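Acetyltransferase (Vibrio fischeri, PDB 3JVN) probably transfers an acyl group, most likely acetyl, to an acceptor that is not known here, as a member of the GNAT superfamily. Local coordinates at residues A[48-53]-A[70-75]; A[59-62]-A[67-70]; A[75-78]-A[84-87]. All blocks are in the same frame, centred on the assembly; numbering follows the deposited sequence.

Contact 1 (A[48-53]-A[70-75]); sequences ARYLDD and FITGHF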
# COMPACT_ATOMS: atom_id res chain seq x y z
N ALA A 48 4.84 24.73 4.91
CA ALA A 48 6.08 25.01 5.64
C ALA A 48 6.42 23.82 6.54
O ALA A 48 7.52 23.27 6.45
CB ALA A 48 5.92 26.27 6.47
N ARG A 49 5.48 23.44 7.40
CA ARG A 49 5.66 22.30 8.30
C ARG A 49 5.97 21.07 7.45
O ARG A 49 6.78 20.21 7.83
CB ARG A 49 4.38 22.03 9.09
CG ARG A 49 4.16 22.90 10.31
CD ARG A 49 2.90 22.43 11.03
NE ARG A 49 2.72 23.05 12.34
CZ ARG A 49 1.78 22.69 13.21
NH1 ARG A 49 1.69 23.30 14.38
NH2 ARG A 49 0.94 21.70 12.92
N TYR A 50 5.28 20.99 6.32
CA TYR A 50 5.45 19.89 5.38
C TYR A 50 6.90 19.84 4.91
O TYR A 50 7.54 18.80 4.92
CB TYR A 50 4.54 20.09 4.16
CG TYR A 50 4.42 18.86 3.28
CD1 TYR A 50 5.43 18.51 2.38
CD2 TYR A 50 3.29 18.04 3.38
CE1 TYR A 50 5.32 17.36 1.59
CE2 TYR A 50 3.18 16.89 2.61
CZ TYR A 50 4.19 16.56 1.72
OH TYR A 50 4.05 15.42 0.95
N LEU A 51 7.41 20.99 4.51
CA LEU A 51 8.77 21.07 4.03
C LEU A 51 9.77 20.68 5.12
O LEU A 51 10.79 20.05 4.83
CB LEU A 51 9.02 22.49 3.53
CG LEU A 51 10.20 22.77 2.60
CD1 LEU A 51 10.14 24.25 2.26
CD2 LEU A 51 11.54 22.43 3.25
N ASP A 52 9.48 21.05 6.36
CA ASP A 52 10.35 20.77 7.50
C ASP A 52 10.31 19.33 8.00
O ASP A 52 11.21 18.88 8.72
CB ASP A 52 10.00 21.73 8.65
CG ASP A 52 10.90 21.56 9.87
OD1 ASP A 52 12.14 21.63 9.71
OD2 ASP A 52 10.37 21.35 10.99
N ASP A 53 9.25 18.61 7.63
CA ASP A 53 9.08 17.22 8.06
C ASP A 53 10.18 16.34 7.45
O ASP A 53 10.37 16.33 6.23
CB ASP A 53 7.69 16.73 7.66
CG ASP A 53 7.25 15.51 8.44
OD1 ASP A 53 7.62 14.37 8.06
OD2 ASP A 53 6.54 15.67 9.45
N PHE A 70 6.30 22.55 -9.03
CA PHE A 70 6.74 21.81 -7.85
C PHE A 70 5.98 20.49 -7.77
O PHE A 70 4.97 20.28 -8.45
CB PHE A 70 6.50 22.63 -6.57
CG PHE A 70 5.05 22.78 -6.20
CD1 PHE A 70 4.24 23.72 -6.85
CD2 PHE A 70 4.47 21.94 -5.26
CE1 PHE A 70 2.87 23.80 -6.57
CE2 PHE A 70 3.11 22.01 -4.97
CZ PHE A 70 2.31 22.94 -5.63
N ILE A 71 6.49 19.58 -6.95
CA ILE A 71 5.87 18.28 -6.75
C ILE A 71 6.06 18.01 -5.27
O ILE A 71 7.03 18.48 -4.68
CB ILE A 71 6.52 17.16 -7.64
CG1 ILE A 71 5.75 15.84 -7.45
CG2 ILE A 71 8.00 17.04 -7.33
CD1 ILE A 71 6.15 14.75 -8.42
N THR A 72 5.13 17.27 -4.68
CA THR A 72 5.17 16.99 -3.25
C THR A 72 4.90 15.53 -2.93
O THR A 72 3.95 14.95 -3.47
CB THR A 72 4.16 17.93 -2.51
OG1 THR A 72 4.69 18.33 -1.23
CG2 THR A 72 2.83 17.23 -2.30
N GLY A 73 5.71 14.93 -2.05
CA GLY A 73 5.51 13.53 -1.69
C GLY A 73 6.02 13.20 -0.29
O GLY A 73 6.85 13.94 0.24
N HIS A 74 5.52 12.12 0.32
CA HIS A 74 5.98 11.75 1.66
C HIS A 74 6.18 10.25 1.87
O HIS A 74 5.48 9.44 1.29
CB HIS A 74 5.01 12.27 2.74
CG HIS A 74 3.70 11.52 2.83
ND1 HIS A 74 2.68 11.68 1.92
CD2 HIS A 74 3.23 10.66 3.77
CE1 HIS A 74 1.64 10.95 2.28
NE2 HIS A 74 1.95 10.32 3.40
N PHE A 75 7.17 9.89 2.70
CA PHE A 75 7.44 8.49 3.01
C PHE A 75 6.38 8.01 4.00
O PHE A 75 5.86 8.79 4.81
CB PHE A 75 8.83 8.31 3.65
CG PHE A 75 9.98 8.50 2.69
CD1 PHE A 75 10.06 7.73 1.53
CD2 PHE A 75 10.98 9.44 2.96
CE1 PHE A 75 11.11 7.89 0.63
CE2 PHE A 75 12.04 9.62 2.07
CZ PHE A 75 12.11 8.84 0.89

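Contact 2 (A[59-62]-A[67-70]); sequences YVAE and IIGF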
# COMPACT_ATOMS: atom_id res chain seq x y z
N TYR A 59 10.02 19.10 -4.38
CA TYR A 59 10.96 19.56 -5.39
C TYR A 59 10.30 20.62 -6.25
O TYR A 59 9.08 20.60 -6.44
CB TYR A 59 11.43 18.39 -6.25
CG TYR A 59 12.14 17.34 -5.45
CD1 TYR A 59 13.46 17.53 -5.03
CD2 TYR A 59 11.50 16.16 -5.11
CE1 TYR A 59 14.12 16.56 -4.29
CE2 TYR A 59 12.16 15.19 -4.37
CZ TYR A 59 13.46 15.38 -3.97
OH TYR A 59 14.11 14.39 -3.26
N VAL A 60 11.11 21.55 -6.74
CA VAL A 60 10.61 22.63 -7.59
C VAL A 60 11.37 22.71 -8.92
O VAL A 60 12.53 22.29 -9.02
CB VAL A 60 10.71 24.02 -6.88
CG1 VAL A 60 9.69 24.11 -5.75
CG2 VAL A 60 12.13 24.23 -6.34
N ALA A 61 10.69 23.23 -9.94
CA ALA A 61 11.28 23.42 -11.27
C ALA A 61 11.53 24.92 -11.40
O ALA A 61 10.59 25.72 -11.36
CB ALA A 61 10.30 22.95 -12.34
N GLU A 62 12.80 25.31 -11.53
CA GLU A 62 13.16 26.72 -11.65
C GLU A 62 13.63 27.00 -13.08
O GLU A 62 14.59 26.38 -13.55
CB GLU A 62 14.27 27.07 -10.65
CG GLU A 62 14.08 28.38 -9.87
CD GLU A 62 15.11 28.57 -8.75
OE1 GLU A 62 14.97 29.53 -7.97
OE2 GLU A 62 16.06 27.77 -8.66
N ILE A 67 10.15 30.03 -9.82
CA ILE A 67 9.68 28.66 -9.69
C ILE A 67 8.42 28.49 -10.52
O ILE A 67 7.38 29.08 -10.22
CB ILE A 67 9.37 28.33 -8.22
CG1 ILE A 67 10.61 28.58 -7.37
CG2 ILE A 67 8.90 26.90 -8.11
CD1 ILE A 67 10.39 28.49 -5.89
N ILE A 68 8.51 27.68 -11.58
CA ILE A 68 7.36 27.45 -12.45
C ILE A 68 6.68 26.11 -12.20
O ILE A 68 5.78 25.71 -12.94
CB ILE A 68 7.76 27.56 -13.96
CG1 ILE A 68 9.06 26.78 -14.25
CG2 ILE A 68 7.92 29.03 -14.34
CD1 ILE A 68 8.87 25.29 -14.40
N GLY A 69 7.09 25.43 -11.14
CA GLY A 69 6.48 24.15 -10.82
C GLY A 69 7.05 23.49 -9.58
O GLY A 69 8.14 23.83 -9.12
N PHE A 70 6.30 22.55 -9.03
CA PHE A 70 6.74 21.81 -7.85
C PHE A 70 5.98 20.49 -7.77
O PHE A 70 4.97 20.28 -8.45
CB PHE A 70 6.50 22.63 -6.57
CG PHE A 70 5.05 22.78 -6.20
CD1 PHE A 70 4.24 23.72 -6.85
CD2 PHE A 70 4.47 21.94 -5.26
CE1 PHE A 70 2.87 23.80 -6.57
CE2 PHE A 70 3.11 22.01 -4.97
CZ PHE A 70 2.31 22.94 -5.63

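Contact 3 (A[75-78]-A[84-87]); sequences FCEL and KLVM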
# COMPACT_ATOMS: atom_id res chain seq x y z
N PHE A 75 7.17 9.89 2.70
CA PHE A 75 7.44 8.49 3.01
C PHE A 75 6.38 8.01 4.00
O PHE A 75 5.86 8.79 4.81
CB PHE A 75 8.83 8.31 3.65
CG PHE A 75 9.98 8.50 2.69
CD1 PHE A 75 10.06 7.73 1.53
CD2 PHE A 75 10.98 9.44 2.96
CE1 PHE A 75 11.11 7.89 0.63
CE2 PHE A 75 12.04 9.62 2.07
CZ PHE A 75 12.11 8.84 0.89
N CYS A 76 6.03 6.73 3.91
CA CYS A 76 5.06 6.15 4.84
C CYS A 76 5.41 4.70 5.08
O CYS A 76 6.19 4.10 4.35
CB CYS A 76 3.63 6.29 4.32
SG CYS A 76 3.45 6.48 2.55
N GLU A 77 4.84 4.14 6.14
CA GLU A 77 5.12 2.77 6.49
C GLU A 77 3.89 1.94 6.76
O GLU A 77 3.03 2.33 7.55
CB GLU A 77 5.99 2.72 7.75
CG GLU A 77 7.46 2.99 7.57
CD GLU A 77 8.19 2.85 8.89
OE1 GLU A 77 9.37 2.44 8.88
OE2 GLU A 77 7.56 3.16 9.93
N LEU A 78 3.83 0.80 6.08
CA LEU A 78 2.74 -0.13 6.27
C LEU A 78 3.15 -0.91 7.52
O LEU A 78 4.08 -1.72 7.50
CB LEU A 78 2.64 -1.06 5.07
CG LEU A 78 1.62 -2.18 5.19
CD1 LEU A 78 0.22 -1.59 5.14
CD2 LEU A 78 1.82 -3.18 4.06
N LYS A 84 7.53 -6.90 9.85
CA LYS A 84 8.33 -5.70 9.97
C LYS A 84 7.72 -4.65 9.04
O LYS A 84 7.10 -4.98 8.03
CB LYS A 84 9.79 -5.99 9.59
CG LYS A 84 10.78 -5.87 10.76
CD LYS A 84 10.82 -7.13 11.63
CE LYS A 84 11.02 -6.78 13.12
NZ LYS A 84 12.15 -5.83 13.39
N LEU A 85 7.90 -3.39 9.39
CA LEU A 85 7.37 -2.29 8.60
C LEU A 85 7.92 -2.34 7.17
O LEU A 85 9.09 -2.64 6.95
CB LEU A 85 7.73 -0.96 9.28
CG LEU A 85 7.63 -0.96 10.80
CD1 LEU A 85 6.31 -1.60 11.23
CD2 LEU A 85 8.80 -1.74 11.40
N VAL A 86 7.06 -2.04 6.19
CA VAL A 86 7.44 -2.03 4.78
C VAL A 86 7.53 -0.58 4.36
O VAL A 86 6.61 0.19 4.61
CB VAL A 86 6.36 -2.71 3.91
CG1 VAL A 86 6.86 -2.89 2.48
CG2 VAL A 86 5.94 -4.03 4.51
N MSE A 87 8.63 -0.20 3.74
CA MSE A 87 8.77 1.19 3.34
C MSE A 87 7.99 1.50 2.07
O MSE A 87 8.17 0.86 1.03
CB MSE A 87 10.24 1.54 3.13
CG MSE A 87 10.47 2.99 2.64
SE MSE A 87 10.10 4.37 3.97
CE MSE A 87 11.77 5.32 3.86

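Contact 1 (A[48-53]-A[70-75])
Y50 is the one residue of 48-53 that meets T72, G73 and H74, and its ring spans the distance between a short helix and a central strand. The axes of helix 48-52 and strand 70-75 approach to 10.3 Å at an angle of 56°, so the backbones stay well apart and an aromatic side chain bridges them. With chi1 at -167°, CG stands opposite the backbone N, and the ring extends from the helix with its hydroxyl end over the strand.

The direct contacts are non-bonded approaches of the phenol to T72, G73 and H74. T72 OG1 lies nearest Y50 CE1, oblique to the ring, and T72 CG2 is 3.9 Å from Y50 OH. Y50 OH is 3.2 Å from G73 C and 3.7 Å from H74 CB. G73 presents backbone alone to the phenol.

Polar pairing is made elsewhere. Y50 OH is 3.5 Å from G73 N, but the angle is too poor for a bond. The hydroxyl is instead hydrogen-bonded to D92 OD1 on the neighbouring strand 86-96, and H74 ND1 bonds to that same oxygen. One carboxylate oxygen therefore ties the tyrosine and the imidazole together and helps fix both in a buried setting. T72 OG1 has a weak hydrogen bond to M57 O, on the strand at the other edge of 67-79.

Within the alpha/beta GNAT fold, helix 47-52 covers the sheet face that carries T72 and H74, while I71 and F75 point to the other face and pack on helix 105-118. On the helix-47-52 side, F70 meets helix 13-30, and S80 of the second subunit packs against H74.

Contact 2 (A[59-62]-A[67-70])
A61 is matched by two residues, I68 and G69, on the facing strand, a classic beta bulge in the hairpin of strands 56-62 and 67-79. The irregularity is seen in the pairing: V60 faces F70 and E62 faces I67, both as non-hydrogen-bonded pairs, so one strand uses one residue between them and the other uses two. I68 N donates to A61 O at 2.9 Å, nearly in line with the carbonyl bond. A61 N donates to G69 O at 2.7 Å and is straighter at the hydrogen (165°), although the donor stands 48° out of the carbonyl plane.

On one face, V60 CG1 touches F70 CB at 3.6 Å and V60 CB touches I67 CG2 at 3.6 Å; I67 and F70 pack on L19 of helix 13-30. E62 lies on this face too, and its OE2 forms a salt bridge with R6 NH2 of the edge strand 4-7. A61 points to the other face, where the far end of I68 joins it, and both touch V105 of helix 105-118. In I68, CG1 stands between the backbone N and the carbonyl carbon, and a further bend at chi2 brings I68 CD1 to 3.4 Å from A61 CB.

Contact 3 (A[75-78]-A[84-87])
With CG anti to the backbone N (chi1 178°) and bends at chi2 and chi3, selenomethionine M87 reaches along strand 75-78 toward F75 and lays its methyl group over one face of the ring. This Met-aromatic contact sits at the loop end of the beta hairpin formed by strands 67-79 and 86-96. M87 CE is 4.0 Å from the F75 ring centroid and only 22° off the ring normal, a CH-pi approach displaced toward the rim. The selenium, M87 SE, stands farther out and oblique, 4.9 Å from the F75 centroid. Y120 also meets both F75 and M87.

Two backbone bonds establish the antiparallel register. L78 and V86 form a hydrogen-bonded pair: L78 N donates to V86 O at 3.2 Å, in the carbonyl plane, and V86 N returns a bond to L78 O at 3.3 Å. E77 and M87 are the adjoining non-hydrogen-bonded pair, with side chains on the face opposite to L78 and V86. E77 and L78 also pair antiparallel with a strand of the second subunit, which continues the sheet across the interface. The extended E77 side chain runs obliquely across L85, bringing E77 OE1 to 3.8 Å from L85 CB.

How the contacts relate
Strand 67-79 threads all three contacts in series: contact 2 pairs its start with strand 56-62, contact 1 sets helix 47-52 on its middle, and contact 3 pairs its end with strand 86-96. Contacts 1 and 2 share F70, have centres about 13 Å apart and meet where I71 N lies 2.8 Å from Y59 O, a probable hydrogen bond. Contacts 1 and 3 share F75, with centres about 17 Å apart, and both touch the second subunit. Contacts 2 and 3, about 28 Å apart between centres, flank the chain's centre. A sulfate, probably from crystallisation, lies about 5 Å from the Y59 side chain in contact 2.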